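Local coordinates for uncharacterized protein (Xanthomonas campestris pv. campestris, PDB 3HIU), which is of unknown function but belongs to a family of the ferritin clan and binds a sodium ion within its bundle of helices, at residues L60-G65 and A121-V126; E43-E48 and Q135-M140. One frame throughout, in Å; residues are numbered along the deposited sequence.

Contact 1 (L60-G65 and A121-V126); sequences LELLNG and AGEQEV
Glu123 lays its carboxylate against the methyl groups of Leu62 and Leu63, and its side chain can be followed outward atom by atom. From CB, which heads toward the 60-65 segment, the chain takes CG to the side opposite its own carbonyl carbon (chi1 -68°) and then bends at chi2 (-75°). CG thereby lies 3.8 Å from Leu63 CD2. At CD the separation from that methyl narrows to 3.4 Å. The two carboxylate oxygens then part: OE1 rests 3.9 Å from Leu62 CD2, whereas OE2 is modelled only 3.0 Å from Leu63 CD2, too tight for its exact value to carry weight. Both leucines run past Glu123 in the opposite direction. Alongside, an apolar contact joins the same leucines to Val126, whose CG2 meets Leu62 CD2 at 4.0 Å and Leu63 CD1 at 4.3 Å.

The contact sits at one end of the helical bundle, where helix 36-62 stops and helix 124-159 starts. Gly122, with positive phi (63°), ends the preceding helix in a Schellman motif, and Glu123 follows at the N-cap position of the next. Helix 2-28 adds Arg4 and Leu7 against Leu63, while Ala118 of helix 94-120 touches Val126.

Across the two segments there is no hydrogen bond, so the 164 Å² buried here rest on van der Waals contact, methyl against methyl and methyl against the Glu123 side chain. The carboxylate gains no polar partner from the leucines; its OE2 makes a long, weak ion pair with Arg4, which suggests that electrostatics contribute only modestly to joining these helix ends.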
# COMPACT_ATOMS: atom_id res chain seq x y z
N LEU B 60 -15.19 -1.51 -19.40
CA LEU B 60 -16.43 -2.03 -18.84
C LEU B 60 -17.58 -1.92 -19.85
O LEU B 60 -18.47 -2.77 -19.90
CB LEU B 60 -16.78 -1.32 -17.52
CG LEU B 60 -16.13 -1.84 -16.24
CD1 LEU B 60 -16.29 -0.85 -15.08
CD2 LEU B 60 -16.70 -3.22 -15.86
N GLU B 61 -17.55 -0.86 -20.65
CA GLU B 61 -18.54 -0.69 -21.71
C GLU B 61 -18.34 -1.73 -22.82
O GLU B 61 -19.31 -2.26 -23.35
CB GLU B 61 -18.49 0.74 -22.25
CG GLU B 61 -19.02 1.76 -21.25
CD GLU B 61 -18.70 3.20 -21.60
OE1 GLU B 61 -17.69 3.45 -22.28
OE2 GLU B 61 -19.46 4.09 -21.17
N LEU B 62 -17.09 -2.02 -23.14
CA LEU B 62 -16.77 -3.05 -24.12
C LEU B 62 -17.31 -4.45 -23.77
O LEU B 62 -17.87 -5.14 -24.63
CB LEU B 62 -15.26 -3.14 -24.34
CG LEU B 62 -14.77 -4.44 -24.99
CD1 LEU B 62 -15.25 -4.54 -26.45
CD2 LEU B 62 -13.25 -4.61 -24.90
N LEU B 63 -17.13 -4.88 -22.52
CA LEU B 63 -17.45 -6.26 -22.13
C LEU B 63 -18.85 -6.38 -21.53
O LEU B 63 -19.21 -7.42 -20.96
CB LEU B 63 -16.40 -6.79 -21.14
CG LEU B 63 -14.95 -6.90 -21.62
CD1 LEU B 63 -13.98 -6.75 -20.47
CD2 LEU B 63 -14.74 -8.22 -22.35
N ASN B 64 -19.63 -5.31 -21.63
CA ASN B 64 -21.01 -5.31 -21.15
C ASN B 64 -21.15 -5.21 -19.63
O ASN B 64 -22.26 -5.16 -19.09
CB ASN B 64 -21.78 -6.53 -21.68
CG ASN B 64 -21.83 -6.60 -23.20
OD1 ASN B 64 -21.94 -5.58 -23.89
ND2 ASN B 64 -21.77 -7.81 -23.74
N GLY B 65 -20.02 -5.18 -18.92
CA GLY B 65 -20.04 -4.98 -17.49
C GLY B 65 -20.41 -3.55 -17.16
O GLY B 65 -19.97 -2.61 -17.82
N ALA B 121 -8.62 -14.16 -20.34
CA ALA B 121 -9.88 -13.93 -21.03
C ALA B 121 -9.67 -13.68 -22.53
O ALA B 121 -10.63 -13.53 -23.28
CB ALA B 121 -10.64 -12.77 -20.40
N GLY B 122 -8.40 -13.63 -22.94
CA GLY B 122 -8.06 -13.38 -24.32
C GLY B 122 -8.51 -12.01 -24.78
O GLY B 122 -8.75 -11.79 -25.97
N GLU B 123 -8.64 -11.09 -23.84
CA GLU B 123 -8.89 -9.69 -24.15
C GLU B 123 -7.56 -8.97 -24.11
O GLU B 123 -7.19 -8.39 -23.10
CB GLU B 123 -9.85 -9.06 -23.14
CG GLU B 123 -11.29 -9.57 -23.17
CD GLU B 123 -12.10 -9.04 -24.35
OE1 GLU B 123 -11.62 -8.13 -25.06
OE2 GLU B 123 -13.23 -9.54 -24.56
N GLN B 124 -6.82 -9.03 -25.21
CA GLN B 124 -5.48 -8.48 -25.20
C GLN B 124 -5.44 -6.94 -25.21
O GLN B 124 -4.48 -6.35 -24.73
CB GLN B 124 -4.64 -9.06 -26.34
CG GLN B 124 -4.36 -10.56 -26.19
CD GLN B 124 -3.41 -10.89 -25.05
OE1 GLN B 124 -2.68 -10.02 -24.57
NE2 GLN B 124 -3.42 -12.15 -24.61
N GLU B 125 -6.48 -6.30 -25.74
CA GLU B 125 -6.58 -4.84 -25.72
C GLU B 125 -6.81 -4.34 -24.30
O GLU B 125 -6.22 -3.35 -23.89
CB GLU B 125 -7.70 -4.34 -26.63
CG GLU B 125 -7.48 -4.56 -28.12
CD GLU B 125 -8.01 -5.90 -28.62
OE1 GLU B 125 -8.47 -6.73 -27.79
OE2 GLU B 125 -7.98 -6.13 -29.85
N VAL B 126 -7.71 -5.00 -23.57
CA VAL B 126 -7.94 -4.68 -22.16
C VAL B 126 -6.62 -4.80 -21.40
O VAL B 126 -6.27 -3.93 -20.61
CB VAL B 126 -9.00 -5.61 -21.52
CG1 VAL B 126 -9.21 -5.26 -20.06
CG2 VAL B 126 -10.31 -5.50 -22.27

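Contact 2 (E43-E48 and Q135-M140); sequences EQHVEE and QQEIEM. With EDO (1,2-ethanediol), chain N.
His45 reaches Glu137 by its ring edge and Met140 by a ring face. NE2 donates to Glu137 OE1 at 3.2 Å with an N-H...O angle of 147°; the oxygen lies close to the imidazole plane and is met on its syn side, slightly out of the carboxylate plane. Over the face, Met140 CB stands 4.2 Å from the ring centroid, a CH-pi contact displaced toward the rim, and Met140 CG approaches CD2 of His45 to 3.4 Å. Met140 is selenomethionine, and its SE lies obliquely to the ring. With CG anti to the backbone N (chi1 -159°), the imidazole extends across the space between helices whose local axes are 11.9 Å apart and nearly antiparallel, at 169°. This is the middle of a four-helix bundle of ferritin-like type, and a sodium ion bound by Thr49 and Gln52 lies about 3 Å from the His45 side chain.

One turn on, Glu48 OE2 accepts a hydrogen bond from His45 ND1 at 3.0 Å through its anti lone pair, so bonds at both nitrogens limit rotation of the ring. Glu48 is held in turn: Gln44 NE2 binds its OE1 at 2.9 Å on the syn side, and Arg41 forms a salt bridge to OE2. Beyond Glu137 lie the carboxylates of Glu104 and Glu107 on helix 94-120, while Gln52 hydrogen-bonds Gln136 OE1.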
# COMPACT_ATOMS: atom_id res chain seq x y z
N GLU B 43 -1.09 16.82 -8.37
CA GLU B 43 -2.02 17.49 -9.30
C GLU B 43 -2.03 16.81 -10.67
O GLU B 43 -3.08 16.53 -11.24
CB GLU B 43 -1.68 18.99 -9.43
CG GLU B 43 -2.27 19.88 -8.33
CD GLU B 43 -1.58 21.24 -8.17
OE1 GLU B 43 -0.81 21.68 -9.06
OE2 GLU B 43 -1.80 21.88 -7.12
N GLN B 44 -0.83 16.55 -11.18
CA GLN B 44 -0.65 15.85 -12.45
C GLN B 44 -1.24 14.45 -12.42
O GLN B 44 -1.71 13.95 -13.44
CB GLN B 44 0.84 15.76 -12.78
CG GLN B 44 1.17 14.90 -13.99
CD GLN B 44 2.67 14.77 -14.20
OE1 GLN B 44 3.46 15.41 -13.50
NE2 GLN B 44 3.07 13.93 -15.15
N HIS B 45 -1.21 13.81 -11.25
CA HIS B 45 -1.75 12.46 -11.14
C HIS B 45 -3.26 12.43 -10.91
O HIS B 45 -3.92 11.43 -11.21
CB HIS B 45 -1.02 11.64 -10.06
CG HIS B 45 -1.17 10.15 -10.23
ND1 HIS B 45 -1.21 9.54 -11.46
CD2 HIS B 45 -1.28 9.16 -9.31
CE1 HIS B 45 -1.34 8.24 -11.30
NE2 HIS B 45 -1.39 7.98 -10.01
N VAL B 46 -3.81 13.53 -10.41
CA VAL B 46 -5.27 13.65 -10.32
C VAL B 46 -5.87 13.64 -11.73
O VAL B 46 -6.95 13.10 -11.94
CB VAL B 46 -5.73 14.91 -9.55
CG1 VAL B 46 -7.21 15.17 -9.79
CG2 VAL B 46 -5.47 14.73 -8.07
N GLU B 47 -5.15 14.21 -12.69
CA GLU B 47 -5.60 14.23 -14.08
C GLU B 47 -5.34 12.89 -14.79
O GLU B 47 -6.19 12.40 -15.51
CB GLU B 47 -4.94 15.38 -14.84
CG GLU B 47 -5.35 16.76 -14.34
CD GLU B 47 -6.68 17.21 -14.91
OE1 GLU B 47 -7.31 18.12 -14.32
OE2 GLU B 47 -7.10 16.64 -15.94
N GLU B 48 -4.17 12.32 -14.56
CA GLU B 48 -3.85 10.98 -15.03
C GLU B 48 -4.88 9.95 -14.55
O GLU B 48 -5.32 9.11 -15.34
CB GLU B 48 -2.43 10.57 -14.59
CG GLU B 48 -1.31 11.04 -15.52
CD GLU B 48 -0.04 11.49 -14.80
OE1 GLU B 48 0.72 12.31 -15.38
OE2 GLU B 48 0.22 11.04 -13.66
N GLN B 135 2.07 0.98 -15.26
CA GLN B 135 3.36 1.66 -15.38
C GLN B 135 3.30 3.06 -14.77
O GLN B 135 4.29 3.55 -14.23
CB GLN B 135 3.81 1.73 -16.85
CG GLN B 135 5.26 1.27 -17.11
CD GLN B 135 6.32 2.34 -16.88
OE1 GLN B 135 6.10 3.53 -17.12
NE2 GLN B 135 7.50 1.92 -16.42
N GLN B 136 2.13 3.69 -14.85
CA GLN B 136 1.92 5.01 -14.25
C GLN B 136 1.89 4.94 -12.72
O GLN B 136 2.34 5.87 -12.04
CB GLN B 136 0.62 5.63 -14.76
CG GLN B 136 0.49 5.69 -16.28
CD GLN B 136 -0.78 6.42 -16.73
OE1 GLN B 136 -1.78 6.43 -16.02
NE2 GLN B 136 -0.73 7.02 -17.91
N GLU B 137 1.35 3.85 -12.18
CA GLU B 137 1.29 3.66 -10.73
C GLU B 137 2.70 3.43 -10.22
O GLU B 137 3.13 3.99 -9.21
CB GLU B 137 0.37 2.50 -10.35
CG GLU B 137 -1.02 2.60 -10.92
CD GLU B 137 -1.57 4.01 -10.87
OE1 GLU B 137 -1.30 4.74 -9.89
OE2 GLU B 137 -2.26 4.41 -11.82
N ILE B 138 3.45 2.61 -10.96
CA ILE B 138 4.85 2.38 -10.65
C ILE B 138 5.65 3.67 -10.71
O ILE B 138 6.39 4.01 -9.78
CB ILE B 138 5.46 1.35 -11.58
CG1 ILE B 138 5.00 -0.05 -11.15
CG2 ILE B 138 6.97 1.46 -11.55
CD1 ILE B 138 5.30 -1.15 -12.15
N GLU B 139 5.49 4.40 -11.81
CA GLU B 139 6.12 5.70 -11.99
C GLU B 139 5.83 6.61 -10.79
O GLU B 139 6.73 7.23 -10.22
CB GLU B 139 5.61 6.34 -13.29
CG GLU B 139 6.57 7.32 -13.96
CD GLU B 139 6.23 8.78 -13.69
OE1 GLU B 139 6.20 9.18 -12.51
OE2 GLU B 139 6.00 9.52 -14.66
N MSE B 140 4.54 6.69 -10.42
CA MSE B 140 4.09 7.59 -9.35
C MSE B 140 4.61 7.16 -7.98
O MSE B 140 5.10 7.98 -7.20
CB MSE B 140 2.56 7.66 -9.35
CG MSE B 140 1.95 8.57 -8.29
SE MSE B 140 2.50 10.45 -8.37
CE MSE B 140 0.91 11.26 -7.63
C1 EDO N . -0.46 24.57 -6.78
O1 EDO N . -0.10 24.27 -8.14
C2 EDO N . -0.04 25.98 -6.41
O2 EDO N . 0.40 25.94 -5.06

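After helix 2-28 the chain enters helix 36-62, which supplies the first segment of contact 2 near its middle and, at its C-terminal end, the first segment of contact 1. A long connection follows, not modelled over 74-88, before helix 94-120. Contact 1 closes first, as 121-126 leads into helix 124-159 and encloses 55 residues. Contact 2 closes later, at 135-140, with 86 residues between its segments, so the smaller loop falls within the larger and the two do not cross. Both tie helix 36-62 to helix 124-159, one at an end of the bundle and one deep inside, with centres about 23 Å apart.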